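Local coordinates for thioesterase superfamily (Jannaschia sp., PDB 2OAF), which is a hot-dog-fold member of the thioesterase superfamily and probably hydrolyses thioesters such as acyl-coenzyme A, at residues Met9-Pro13 and His93-Thr97; Ala46-Trp51 and Thr105-Asp109; Asn68-Val74 and Thr123-Ala129. All coordinates share one frame; numbering follows the deposited sequence.

Contact 1: Met9-Pro13 and His93-Thr97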
HETATM    1  N   MSE B   9     -26.928   8.271   0.649  1.00 64.31           N
HETATM    2  CA  MSE B   9     -26.407   7.208   1.533  1.00 58.52           C
HETATM    3  C   MSE B   9     -27.294   6.955   2.745  1.00 57.29           C
HETATM    4  O   MSE B   9     -27.541   7.847   3.544  1.00 59.55           O
HETATM    5  CB  MSE B   9     -24.975   7.525   1.993  1.00 58.98           C
HETATM    6  CG  MSE B   9     -24.040   7.767   0.815  1.00 55.91           C
HETATM    7 SE   MSE B   9     -22.284   6.905   0.838  0.75 49.24          SE
HETATM    8  CE  MSE B   9     -21.316   8.530   0.072  1.00 48.19           C
ATOM      9  N   GLN B  10     -27.742   5.708   2.868  1.00 54.87           N
ATOM     10  CA  GLN B  10     -28.683   5.269   3.906  1.00 51.51           C
ATOM     11  C   GLN B  10     -28.008   5.113   5.292  1.00 50.55           C
ATOM     12  O   GLN B  10     -26.859   4.672   5.373  1.00 49.55           O
ATOM     13  CB  GLN B  10     -29.352   3.964   3.420  1.00 50.57           C
ATOM     14  CG  GLN B  10     -29.529   2.834   4.455  1.00 55.72           C
ATOM     15  CD  GLN B  10     -29.937   1.493   3.834  1.00 52.69           C
ATOM     16  OE1 GLN B  10     -29.120   0.595   3.725  1.00 42.88           O
ATOM     17  NE2 GLN B  10     -31.198   1.371   3.405  1.00 53.05           N
ATOM     18  N   PRO B  11     -28.715   5.467   6.385  1.00 51.66           N
ATOM     19  CA  PRO B  11     -28.181   5.343   7.754  1.00 49.87           C
ATOM     20  C   PRO B  11     -27.935   3.886   8.097  1.00 46.22           C
ATOM     21  O   PRO B  11     -28.620   3.017   7.574  1.00 41.45           O
ATOM     22  CB  PRO B  11     -29.284   5.939   8.623  1.00 50.74           C
ATOM     23  CG  PRO B  11     -30.527   5.843   7.787  1.00 51.43           C
ATOM     24  CD  PRO B  11     -30.096   5.986   6.374  1.00 50.75           C
ATOM     25  N   ARG B  12     -26.967   3.615   8.967  1.00 44.36           N
ATOM     26  CA  ARG B  12     -26.583   2.241   9.231  1.00 41.45           C
ATOM     27  C   ARG B  12     -27.589   1.583  10.137  1.00 42.52           C
ATOM     28  O   ARG B  12     -28.043   2.193  11.086  1.00 42.26           O
ATOM     29  CB  ARG B  12     -25.182   2.142   9.835  1.00 40.96           C
ATOM     30  CG  ARG B  12     -24.927   2.923  11.083  1.00 38.15           C
ATOM     31  CD  ARG B  12     -23.460   2.777  11.450  1.00 35.20           C
ATOM     32  NE  ARG B  12     -23.141   3.535  12.644  1.00 31.25           N
ATOM     33  CZ  ARG B  12     -22.596   4.756  12.679  1.00 34.79           C
ATOM     34  NH1 ARG B  12     -22.231   5.390  11.574  1.00 32.06           N
ATOM     35  NH2 ARG B  12     -22.360   5.331  13.863  1.00 33.91           N
ATOM     36  N   PRO B  13     -27.963   0.341   9.817  1.00 42.38           N
ATOM     37  CA  PRO B  13     -28.899  -0.414  10.641  1.00 43.47           C
ATOM     38  C   PRO B  13     -28.218  -0.970  11.884  1.00 45.19           C
ATOM     39  O   PRO B  13     -26.988  -1.135  11.885  1.00 43.20           O
ATOM     40  CB  PRO B  13     -29.318  -1.557   9.710  1.00 40.21           C
ATOM     41  CG  PRO B  13     -28.118  -1.807   8.894  1.00 40.06           C
ATOM     42  CD  PRO B  13     -27.522  -0.448   8.648  1.00 40.08           C
ATOM     43  N   HIS B  93     -18.730  -0.539  10.129  1.00 30.78           N
ATOM     44  CA  HIS B  93     -20.101  -1.066  10.105  1.00 29.00           C
ATOM     45  C   HIS B  93     -20.469  -1.294   8.643  1.00 30.25           C
ATOM     46  O   HIS B  93     -20.494  -0.345   7.845  1.00 29.30           O
ATOM     47  CB  HIS B  93     -21.096  -0.073  10.721  1.00 29.10           C
ATOM     48  CG  HIS B  93     -20.828   0.261  12.154  1.00 30.82           C
ATOM     49  ND1 HIS B  93     -21.705  -0.064  13.169  1.00 32.20           N
ATOM     50  CD2 HIS B  93     -19.782   0.889  12.745  1.00 32.77           C
ATOM     51  CE1 HIS B  93     -21.219   0.365  14.319  1.00 34.62           C
ATOM     52  NE2 HIS B  93     -20.048   0.939  14.094  1.00 31.24           N
ATOM     53  N   THR B  94     -20.767  -2.537   8.290  1.00 29.12           N
ATOM     54  CA  THR B  94     -20.791  -2.952   6.891  1.00 30.19           C
ATOM     55  C   THR B  94     -22.062  -3.722   6.597  1.00 30.61           C
ATOM     56  O   THR B  94     -22.437  -4.644   7.340  1.00 28.00           O
ATOM     57  CB  THR B  94     -19.575  -3.856   6.601  1.00 28.76           C
ATOM     58  OG1 THR B  94     -18.411  -3.158   7.021  1.00 35.72           O
ATOM     59  CG2 THR B  94     -19.453  -4.199   5.108  1.00 31.67           C
ATOM     60  N   TRP B  95     -22.729  -3.363   5.510  1.00 28.58           N
ATOM     61  CA  TRP B  95     -23.920  -4.094   5.122  1.00 29.03           C
ATOM     62  C   TRP B  95     -24.262  -3.878   3.658  1.00 28.51           C
ATOM     63  O   TRP B  95     -23.887  -2.865   3.090  1.00 29.59           O
ATOM     64  CB  TRP B  95     -25.117  -3.667   5.996  1.00 28.73           C
ATOM     65  CG  TRP B  95     -25.615  -2.293   5.720  1.00 27.81           C
ATOM     66  CD1 TRP B  95     -26.704  -1.967   4.984  1.00 30.26           C
ATOM     67  CD2 TRP B  95     -25.035  -1.046   6.160  1.00 27.43           C
ATOM     68  NE1 TRP B  95     -26.857  -0.601   4.950  1.00 29.64           N
ATOM     69  CE2 TRP B  95     -25.846  -0.010   5.651  1.00 31.96           C
ATOM     70  CE3 TRP B  95     -23.905  -0.709   6.912  1.00 29.87           C
ATOM     71  CZ2 TRP B  95     -25.583   1.343   5.883  1.00 28.70           C
ATOM     72  CZ3 TRP B  95     -23.645   0.646   7.159  1.00 30.78           C
ATOM     73  CH2 TRP B  95     -24.479   1.652   6.627  1.00 34.30           C
ATOM     74  N   PRO B  96     -25.011  -4.825   3.065  1.00 28.93           N
ATOM     75  CA  PRO B  96     -25.514  -4.643   1.711  1.00 28.47           C
ATOM     76  C   PRO B  96     -26.753  -3.777   1.729  1.00 30.07           C
ATOM     77  O   PRO B  96     -27.720  -4.086   2.430  1.00 30.44           O
ATOM     78  CB  PRO B  96     -25.887  -6.050   1.280  1.00 28.87           C
ATOM     79  CG  PRO B  96     -26.226  -6.751   2.566  1.00 27.24           C
ATOM     80  CD  PRO B  96     -25.390  -6.139   3.624  1.00 28.44           C
ATOM     81  N   THR B  97     -26.721  -2.714   0.944  1.00 27.37           N
ATOM     82  CA  THR B  97     -27.810  -1.777   0.874  1.00 28.92           C
ATOM     83  C   THR B  97     -28.765  -2.127  -0.275  1.00 30.69           C
ATOM     84  O   THR B  97     -29.941  -1.757  -0.254  1.00 29.51           O
ATOM     85  CB  THR B  97     -27.273  -0.308   0.811  1.00 29.00           C
ATOM     86  OG1 THR B  97     -28.332   0.608   1.115  1.00 35.95           O
ATOM     87  CG2 THR B  97     -26.624   0.042  -0.544  1.00 29.78           C
TER
HETATM   88  O   HOH W   1     -31.526  -0.997   1.842  1.00 47.08           O
HETATM   89  O   HOH W   2     -24.427  -0.611  12.997  1.00 42.29           O
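The indole of W95 carries P13 on one face and meets Q10 at its edge, while a smaller flat group, the imidazole of H93, has the side chain of R12 over one face. W95 and H93 project from strand 90-99 of the hot-dog sheet, and the N-terminal loop before strand 17-21 lies across this outer face of it. P13 CD stands 3.6 Å from the centroid of the W95 five-membered ring, only 16° off the normal, a close CH-pi contact for which a rigid proline ring beside a flat indole is well suited. R12 CB touches the six-membered end obliquely, 3.3 Å from W95 CH2. The indole N-H is used at the ring edge: W95 NE1 donates to Q10 OE1 over 2.8 Å, almost straight at 172° and in the indole plane. The same oxygen accepts from T97 OG1 at 2.7 Å, but this donor sits above the amide plane, whereas W95 NE1 is only slightly tilted from it. Two donors converging on OE1 hold the Q10 amide in place, and the oxygen in turn gives the N-H of the buried W95 an acceptor. T97 can serve because its hydroxyl is anti to the backbone N (chi1 -164°), which turns it to the glutamine. R12 runs extended from CG to NE, laying CD 4.0 Å from the H93 ring centroid as a second CH-pi contact; its charged end goes on to a salt bridge with D109. Waters close both ends of the contact. One accepts from Q10 NE2 and donates to the carbonyl of T97; the other donates to P13 O and lies 2.8 Å from H93 ND1.

Contact 2: Ala46-Trp51 and Thr105-Asp109; sequences AIDAWW and TFRVD
F106 points from its strand into the side of helix 39-54, the central helix that the hot-dog sheet wraps, and three helix residues receive its ring in different ways. With W50 the pair is T-shaped: the edge of F106 is turned to the indole face, the planes stand at 69°, and the six-membered centroids are 5.2 Å apart. F106 CE1 makes the approach, 3.7 Å from W50 CE3. W51 meets the far end of the same ring obliquely, its NE1 lying 3.8 Å from F106 CZ, so that W50, W51 and F106 form an aromatic cluster. I47 takes a face of the phenyl: its CG2 methyl is 4.0 Å from the ring centroid, close to the normal. The isoleucine branches divide the work. CG2, anti to the backbone N, reaches the ring, while CG1 and CD1 pass beside F106 CB and CG1 also meets V108 CG2. The backbones are nearest at I47 with F106 and A46 with V108, and there the small A46 CB packs against V108 CG1. Large aromatics farther along bridge the widening gap between helix and strand, whose directions differ by 118°. R107 and D109 do not face the helix. On the opposite side of the strand they form a salt bridge in which both R107 NH1 and NH2 grip one oxygen, D109 OD1, with NH1 at 2.7 Å.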
ATOM      1  N   ALA B  46     -13.264  -4.541   5.126  1.00 29.48           N
ATOM      2  CA  ALA B  46     -14.523  -4.708   5.818  1.00 27.54           C
ATOM      3  C   ALA B  46     -15.503  -5.534   4.996  1.00 27.39           C
ATOM      4  O   ALA B  46     -16.227  -6.407   5.529  1.00 29.88           O
ATOM      5  CB  ALA B  46     -15.117  -3.340   6.119  1.00 26.04           C
ATOM      6  N   ILE B  47     -15.583  -5.231   3.707  1.00 28.90           N
ATOM      7  CA  ILE B  47     -16.474  -5.958   2.811  1.00 28.55           C
ATOM      8  C   ILE B  47     -15.980  -7.404   2.656  1.00 30.22           C
ATOM      9  O   ILE B  47     -16.763  -8.344   2.688  1.00 31.32           O
ATOM     10  CB  ILE B  47     -16.564  -5.257   1.415  1.00 27.54           C
ATOM     11  CG1 ILE B  47     -17.218  -3.852   1.532  1.00 26.59           C
ATOM     12  CG2 ILE B  47     -17.288  -6.167   0.391  1.00 26.48           C
ATOM     13  CD1 ILE B  47     -17.149  -2.977   0.237  1.00 26.93           C
ATOM     14  N   ASP B  48     -14.684  -7.577   2.481  1.00 29.54           N
ATOM     15  CA  ASP B  48     -14.082  -8.909   2.458  1.00 30.44           C
ATOM     16  C   ASP B  48     -14.443  -9.696   3.730  1.00 29.56           C
ATOM     17  O   ASP B  48     -14.762 -10.888   3.650  1.00 29.14           O
ATOM     18  CB  ASP B  48     -12.560  -8.807   2.301  1.00 31.60           C
ATOM     19  CG  ASP B  48     -11.884 -10.154   2.357  1.00 33.39           C
ATOM     20  OD1 ASP B  48     -11.812 -10.838   1.324  1.00 27.85           O
ATOM     21  OD2 ASP B  48     -11.453 -10.541   3.445  1.00 31.71           O
ATOM     22  N   ALA B  49     -14.407  -9.029   4.892  1.00 29.37           N
ATOM     23  CA  ALA B  49     -14.779  -9.659   6.166  1.00 30.05           C
ATOM     24  C   ALA B  49     -16.274 -10.004   6.233  1.00 29.67           C
ATOM     25  O   ALA B  49     -16.674 -10.958   6.899  1.00 28.32           O
ATOM     26  CB  ALA B  49     -14.354  -8.766   7.399  1.00 28.72           C
ATOM     27  N   TRP B  50     -17.098  -9.204   5.564  1.00 29.05           N
ATOM     28  CA  TRP B  50     -18.549  -9.485   5.492  1.00 30.48           C
ATOM     29  C   TRP B  50     -18.749 -10.810   4.768  1.00 28.61           C
ATOM     30  O   TRP B  50     -19.468 -11.674   5.215  1.00 28.21           O
ATOM     31  CB  TRP B  50     -19.314  -8.344   4.800  1.00 30.00           C
ATOM     32  CG  TRP B  50     -20.792  -8.484   4.828  1.00 27.40           C
ATOM     33  CD1 TRP B  50     -21.664  -7.891   5.713  1.00 26.66           C
ATOM     34  CD2 TRP B  50     -21.604  -9.264   3.926  1.00 25.46           C
ATOM     35  NE1 TRP B  50     -22.972  -8.266   5.410  1.00 28.28           N
ATOM     36  CE2 TRP B  50     -22.953  -9.115   4.333  1.00 25.22           C
ATOM     37  CE3 TRP B  50     -21.325 -10.065   2.827  1.00 26.81           C
ATOM     38  CZ2 TRP B  50     -23.979  -9.742   3.692  1.00 26.74           C
ATOM     39  CZ3 TRP B  50     -22.389 -10.699   2.163  1.00 28.37           C
ATOM     40  CH2 TRP B  50     -23.672 -10.537   2.597  1.00 30.32           C
ATOM     41  N   TRP B  51     -18.074 -10.971   3.645  1.00 30.33           N
ATOM     42  CA  TRP B  51     -18.148 -12.230   2.908  1.00 31.56           C
ATOM     43  C   TRP B  51     -17.667 -13.404   3.737  1.00 32.08           C
ATOM     44  O   TRP B  51     -18.245 -14.465   3.679  1.00 33.14           O
ATOM     45  CB  TRP B  51     -17.346 -12.143   1.600  1.00 30.32           C
ATOM     46  CG  TRP B  51     -17.990 -11.320   0.575  1.00 29.70           C
ATOM     47  CD1 TRP B  51     -17.623 -10.089   0.178  1.00 31.56           C
ATOM     48  CD2 TRP B  51     -19.127 -11.678  -0.209  1.00 34.23           C
ATOM     49  NE1 TRP B  51     -18.440  -9.640  -0.816  1.00 31.37           N
ATOM     50  CE2 TRP B  51     -19.388 -10.592  -1.071  1.00 32.02           C
ATOM     51  CE3 TRP B  51     -19.949 -12.802  -0.263  1.00 33.04           C
ATOM     52  CZ2 TRP B  51     -20.439 -10.593  -1.994  1.00 33.30           C
ATOM     53  CZ3 TRP B  51     -21.015 -12.802  -1.191  1.00 37.25           C
ATOM     54  CH2 TRP B  51     -21.240 -11.694  -2.040  1.00 30.14           C
ATOM     55  N   THR B 105     -24.538  -3.441  -3.852  1.00 29.95           N
ATOM     56  CA  THR B 105     -23.902  -2.276  -3.257  1.00 28.52           C
ATOM     57  C   THR B 105     -23.810  -2.482  -1.765  1.00 29.14           C
ATOM     58  O   THR B 105     -24.809  -2.780  -1.091  1.00 28.91           O
ATOM     59  CB  THR B 105     -24.653  -0.986  -3.545  1.00 28.10           C
ATOM     60  OG1 THR B 105     -24.748  -0.797  -4.959  1.00 31.15           O
ATOM     61  CG2 THR B 105     -23.964   0.227  -2.884  1.00 27.01           C
ATOM     62  N   PHE B 106     -22.585  -2.326  -1.271  1.00 27.38           N
ATOM     63  CA  PHE B 106     -22.273  -2.373   0.140  1.00 29.26           C
ATOM     64  C   PHE B 106     -22.065  -0.970   0.629  1.00 29.39           C
ATOM     65  O   PHE B 106     -21.366  -0.183  -0.033  1.00 29.33           O
ATOM     66  CB  PHE B 106     -20.980  -3.151   0.382  1.00 27.66           C
ATOM     67  CG  PHE B 106     -21.136  -4.640   0.236  1.00 27.44           C
ATOM     68  CD1 PHE B 106     -21.544  -5.411   1.299  1.00 26.50           C
ATOM     69  CD2 PHE B 106     -20.873  -5.263  -0.962  1.00 29.12           C
ATOM     70  CE1 PHE B 106     -21.682  -6.784   1.172  1.00 31.55           C
ATOM     71  CE2 PHE B 106     -20.998  -6.634  -1.081  1.00 34.72           C
ATOM     72  CZ  PHE B 106     -21.404  -7.388  -0.002  1.00 29.87           C
ATOM     73  N   ARG B 107     -22.624  -0.698   1.808  1.00 28.28           N
ATOM     74  CA  ARG B 107     -22.289   0.460   2.610  1.00 28.16           C
ATOM     75  C   ARG B 107     -21.272   0.080   3.669  1.00 28.75           C
ATOM     76  O   ARG B 107     -21.336  -1.021   4.232  1.00 25.90           O
ATOM     77  CB  ARG B 107     -23.542   0.971   3.298  1.00 29.01           C
ATOM     78  CG  ARG B 107     -24.460   1.726   2.405  1.00 27.72           C
ATOM     79  CD  ARG B 107     -24.021   3.190   2.179  1.00 28.98           C
ATOM     80  NE  ARG B 107     -24.354   4.004   3.334  1.00 29.41           N
ATOM     81  CZ  ARG B 107     -23.524   4.317   4.327  1.00 26.30           C
ATOM     82  NH1 ARG B 107     -22.262   3.940   4.295  1.00 33.51           N
ATOM     83  NH2 ARG B 107     -23.972   5.024   5.352  1.00 30.64           N
ATOM     84  N   VAL B 108     -20.332   0.984   3.923  1.00 27.75           N
ATOM     85  CA  VAL B 108     -19.420   0.878   5.053  1.00 28.62           C
ATOM     86  C   VAL B 108     -19.332   2.254   5.727  1.00 29.46           C
ATOM     87  O   VAL B 108     -19.057   3.255   5.047  1.00 30.34           O
ATOM     88  CB  VAL B 108     -17.999   0.455   4.640  1.00 27.54           C
ATOM     89  CG1 VAL B 108     -17.074   0.425   5.867  1.00 26.55           C
ATOM     90  CG2 VAL B 108     -18.003  -0.895   3.891  1.00 27.07           C
ATOM     91  N   ASP B 109     -19.580   2.300   7.042  1.00 29.06           N
ATOM     92  CA  ASP B 109     -19.350   3.496   7.844  1.00 28.52           C
ATOM     93  C   ASP B 109     -18.142   3.147   8.704  1.00 28.80           C
ATOM     94  O   ASP B 109     -18.137   2.129   9.443  1.00 28.26           O
ATOM     95  CB  ASP B 109     -20.497   3.859   8.795  1.00 26.49           C
ATOM     96  CG  ASP B 109     -21.731   4.422   8.095  1.00 34.40           C
ATOM     97  OD1 ASP B 109     -21.692   4.670   6.870  1.00 29.20           O
ATOM     98  OD2 ASP B 109     -22.755   4.619   8.803  1.00 34.03           O
TER

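Contact 3: Asn68-Val74 and Thr123-Ala129. With PO4 (phosphate ion), chain D.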
ATOM      1  N   ASN B  68     -15.687 -19.930  -7.521  1.00 31.52           N
ATOM      2  CA  ASN B  68     -15.643 -19.432  -8.891  1.00 31.89           C
ATOM      3  C   ASN B  68     -16.534 -18.223  -9.161  1.00 33.47           C
ATOM      4  O   ASN B  68     -17.014 -18.031 -10.281  1.00 32.08           O
ATOM      5  CB  ASN B  68     -15.993 -20.538  -9.884  1.00 31.05           C
ATOM      6  CG  ASN B  68     -15.466 -20.249 -11.267  1.00 31.06           C
ATOM      7  OD1 ASN B  68     -14.420 -19.612 -11.433  1.00 33.92           O
ATOM      8  ND2 ASN B  68     -16.180 -20.702 -12.261  1.00 32.27           N
ATOM      9  N   VAL B  69     -16.728 -17.396  -8.136  1.00 33.38           N
ATOM     10  CA  VAL B  69     -17.520 -16.190  -8.267  1.00 31.39           C
ATOM     11  C   VAL B  69     -16.633 -14.996  -7.952  1.00 32.61           C
ATOM     12  O   VAL B  69     -16.062 -14.913  -6.866  1.00 31.78           O
ATOM     13  CB  VAL B  69     -18.751 -16.211  -7.327  1.00 31.78           C
ATOM     14  CG1 VAL B  69     -19.464 -14.848  -7.355  1.00 33.90           C
ATOM     15  CG2 VAL B  69     -19.733 -17.323  -7.739  1.00 28.12           C
ATOM     16  N   GLY B  70     -16.485 -14.100  -8.923  1.00 31.29           N
ATOM     17  CA  GLY B  70     -15.781 -12.859  -8.703  1.00 30.18           C
ATOM     18  C   GLY B  70     -16.772 -11.747  -8.485  1.00 30.71           C
ATOM     19  O   GLY B  70     -17.927 -11.835  -8.924  1.00 29.94           O
ATOM     20  N   THR B  71     -16.348 -10.711  -7.775  1.00 32.31           N
ATOM     21  CA  THR B  71     -17.205  -9.546  -7.542  1.00 33.03           C
ATOM     22  C   THR B  71     -16.379  -8.280  -7.777  1.00 34.45           C
ATOM     23  O   THR B  71     -16.159  -7.506  -6.877  1.00 34.03           O
ATOM     24  CB  THR B  71     -17.902  -9.543  -6.150  1.00 34.51           C
ATOM     25  OG1 THR B  71     -16.960  -9.304  -5.094  1.00 36.53           O
ATOM     26  CG2 THR B  71     -18.636 -10.827  -5.890  1.00 33.69           C
ATOM     27  N   PRO B  72     -15.948  -8.064  -9.023  1.00 34.18           N
ATOM     28  CA  PRO B  72     -15.161  -6.859  -9.320  1.00 33.67           C
ATOM     29  C   PRO B  72     -15.942  -5.555  -9.065  1.00 32.26           C
ATOM     30  O   PRO B  72     -17.150  -5.510  -9.250  1.00 29.52           O
ATOM     31  CB  PRO B  72     -14.798  -7.032 -10.809  1.00 33.11           C
ATOM     32  CG  PRO B  72     -15.822  -7.974 -11.348  1.00 31.31           C
ATOM     33  CD  PRO B  72     -16.180  -8.893 -10.226  1.00 32.81           C
ATOM     34  N   PHE B  73     -15.235  -4.508  -8.659  1.00 29.21           N
ATOM     35  CA  PHE B  73     -15.870  -3.216  -8.405  1.00 30.45           C
ATOM     36  C   PHE B  73     -16.127  -2.429  -9.661  1.00 28.70           C
ATOM     37  O   PHE B  73     -15.313  -2.408 -10.587  1.00 27.58           O
ATOM     38  CB  PHE B  73     -15.027  -2.377  -7.452  1.00 30.04           C
ATOM     39  CG  PHE B  73     -15.063  -2.894  -6.062  1.00 33.59           C
ATOM     40  CD1 PHE B  73     -14.222  -3.924  -5.673  1.00 39.70           C
ATOM     41  CD2 PHE B  73     -15.984  -2.400  -5.152  1.00 38.01           C
ATOM     42  CE1 PHE B  73     -14.271  -4.447  -4.398  1.00 34.91           C
ATOM     43  CE2 PHE B  73     -16.030  -2.918  -3.863  1.00 43.39           C
ATOM     44  CZ  PHE B  73     -15.158  -3.946  -3.491  1.00 42.83           C
ATOM     45  N   VAL B  74     -17.276  -1.771  -9.692  1.00 27.47           N
ATOM     46  CA  VAL B  74     -17.616  -0.877 -10.806  1.00 26.60           C
ATOM     47  C   VAL B  74     -17.806   0.574 -10.338  1.00 26.91           C
ATOM     48  O   VAL B  74     -17.734   1.490 -11.146  1.00 26.67           O
ATOM     49  CB  VAL B  74     -18.831  -1.371 -11.611  1.00 28.55           C
ATOM     50  CG1 VAL B  74     -18.483  -2.660 -12.367  1.00 25.95           C
ATOM     51  CG2 VAL B  74     -20.047  -1.566 -10.724  1.00 22.00           C
ATOM     52  N   THR B 123     -19.974  -0.616  -5.120  1.00 28.53           N
ATOM     53  CA  THR B 123     -20.818  -1.403  -6.002  1.00 26.12           C
ATOM     54  C   THR B 123     -19.954  -2.349  -6.825  1.00 27.86           C
ATOM     55  O   THR B 123     -18.945  -1.938  -7.422  1.00 26.70           O
ATOM     56  CB  THR B 123     -21.602  -0.490  -6.956  1.00 28.17           C
ATOM     57  OG1 THR B 123     -22.325   0.473  -6.181  1.00 29.18           O
ATOM     58  CG2 THR B 123     -22.595  -1.315  -7.799  1.00 25.13           C
ATOM     59  N   CYS B 124     -20.335  -3.621  -6.794  1.00 27.52           N
ATOM     60  CA  CYS B 124     -19.673  -4.723  -7.480  1.00 30.61           C
ATOM     61  C   CYS B 124     -20.643  -5.387  -8.454  1.00 29.51           C
ATOM     62  O   CYS B 124     -21.830  -5.410  -8.197  1.00 29.35           O
ATOM     63  CB  CYS B 124     -19.301  -5.771  -6.444  1.00 33.02           C
ATOM     64  SG  CYS B 124     -18.145  -5.130  -5.212  1.00 40.42           S
ATOM     65  N   VAL B 125     -20.122  -5.942  -9.546  1.00 30.75           N
ATOM     66  CA  VAL B 125     -20.877  -6.860 -10.398  1.00 30.18           C
ATOM     67  C   VAL B 125     -20.366  -8.272 -10.086  1.00 31.88           C
ATOM     68  O   VAL B 125     -19.475  -8.435  -9.257  1.00 30.85           O
ATOM     69  CB  VAL B 125     -20.739  -6.512 -11.896  1.00 33.46           C
ATOM     70  CG1 VAL B 125     -21.445  -5.182 -12.203  1.00 32.75           C
ATOM     71  CG2 VAL B 125     -19.265  -6.508 -12.342  1.00 31.58           C
ATOM     72  N   PHE B 126     -20.947  -9.283 -10.719  1.00 31.37           N
ATOM     73  CA  PHE B 126     -20.590 -10.684 -10.477  1.00 31.67           C
ATOM     74  C   PHE B 126     -20.004 -11.260 -11.739  1.00 32.53           C
ATOM     75  O   PHE B 126     -20.489 -10.956 -12.842  1.00 31.30           O
ATOM     76  CB  PHE B 126     -21.821 -11.500 -10.070  1.00 31.71           C
ATOM     77  CG  PHE B 126     -22.347 -11.163  -8.709  1.00 30.58           C
ATOM     78  CD1 PHE B 126     -23.250 -10.124  -8.534  1.00 34.53           C
ATOM     79  CD2 PHE B 126     -21.924 -11.876  -7.574  1.00 32.81           C
ATOM     80  CE1 PHE B 126     -23.741  -9.799  -7.252  1.00 34.95           C
ATOM     81  CE2 PHE B 126     -22.413 -11.547  -6.295  1.00 35.74           C
ATOM     82  CZ  PHE B 126     -23.316 -10.506  -6.141  1.00 35.41           C
ATOM     83  N   THR B 127     -18.961 -12.070 -11.581  1.00 32.27           N
ATOM     84  CA  THR B 127     -18.382 -12.809 -12.696  1.00 34.20           C
ATOM     85  C   THR B 127     -18.328 -14.312 -12.396  1.00 33.92           C
ATOM     86  O   THR B 127     -18.421 -14.745 -11.230  1.00 31.95           O
ATOM     87  CB  THR B 127     -16.945 -12.339 -13.008  1.00 35.04           C
ATOM     88  OG1 THR B 127     -16.142 -12.512 -11.843  1.00 30.82           O
ATOM     89  CG2 THR B 127     -16.895 -10.858 -13.452  1.00 34.06           C
ATOM     90  N   ILE B 128     -18.219 -15.078 -13.479  1.00 35.04           N
ATOM     91  CA  ILE B 128     -17.706 -16.441 -13.468  1.00 35.85           C
ATOM     92  C   ILE B 128     -16.200 -16.264 -13.416  1.00 36.78           C
ATOM     93  O   ILE B 128     -15.588 -15.898 -14.407  1.00 36.80           O
ATOM     94  CB  ILE B 128     -18.098 -17.197 -14.743  1.00 34.76           C
ATOM     95  CG1 ILE B 128     -19.632 -17.279 -14.862  1.00 36.67           C
ATOM     96  CG2 ILE B 128     -17.509 -18.596 -14.716  1.00 37.01           C
ATOM     97  CD1 ILE B 128     -20.153 -17.424 -16.270  1.00 35.01           C
ATOM     98  N   ALA B 129     -15.612 -16.495 -12.252  1.00 38.54           N
ATOM     99  CA  ALA B 129     -14.263 -16.015 -11.986  1.00 40.88           C
ATOM    100  C   ALA B 129     -13.263 -16.512 -13.012  1.00 46.52           C
ATOM    101  O   ALA B 129     -12.511 -15.715 -13.574  1.00 47.11           O
ATOM    102  CB  ALA B 129     -13.813 -16.394 -10.588  1.00 39.88           C
TER
HETATM  103  P   PO4 D 145     -10.712  -5.548  -8.665  0.50 47.26           P
HETATM  104  O1  PO4 D 145      -9.916  -4.698  -9.615  0.50 31.36           O
HETATM  105  O2  PO4 D 145     -10.344  -5.139  -7.250  0.50 30.83           O
HETATM  106  O3  PO4 D 145     -12.192  -5.274  -8.929  0.50 14.97           O
HETATM  107  O4  PO4 D 145     -10.423  -7.033  -8.882  0.50 31.50           O
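The shortest sound polar bond between strands 69-80 and 115-128 runs from V74 N to T123 O, 2.8 Å and nearly straight at 171°. It belongs to an antiparallel ladder of the hot-dog sheet that is interrupted in the middle. At one end G70 and T127 form a hydrogen-bonded pair, bonding in both directions, and A129 N donates to N68 O to close the ladder. Beyond T71 the strand 69-80 breaks step, and V125 N reaches P72 O almost along the C=O axis before F73 pairs with C124. Proline, lacking an N-H, fits such a break. G70 suits its place too: T127 OG1 lies 3.2 Å from G70 CA, room that a residue without a side chain provides. P72 CG and T127 CG2 meet tip to tip, and P72 CG also approaches V125 CG2, which crosses it. On the helix side T71 CG2 lies alongside F126, while V69 CG1 touches the edge of that phenyl ring.

C124 makes a sulfur-aromatic contact, SG lying over one face of the F73 ring, 3.5 Å from the centroid and 18° off the normal. With chi1 -62° SG lies beside the backbone N, which brings it over the ring. F73 also packs on T36 of the second subunit, whose hydroxyl holds a phosphate ion, probably from the crystallisation liquor. The backbone of F73 supplies that phosphate with another grip, F73 N donating to PO4 O3 at 3.1 Å.

Contact 2 is the buried core of the fold, where helix meets sheet through aromatic and aliphatic side chains; contact 1 is a surface contact of loop on sheet, mixing CH-pi packing with side-chain hydrogen bonds and waters; contact 3, partly buried, is a strand pair held mainly by backbone bonds. All three share one curled sheet. Contacts 1 and 2 adjoin, strands 90-99 and 103-112 being neighbours bonded between W95 and R107 and between T97 and T105. Contacts 2 and 3 meet through the T105 and T123 hydroxyls and by I47 packing on F73. Contacts 1 and 3 do not touch, their nearest atoms about 7 Å apart.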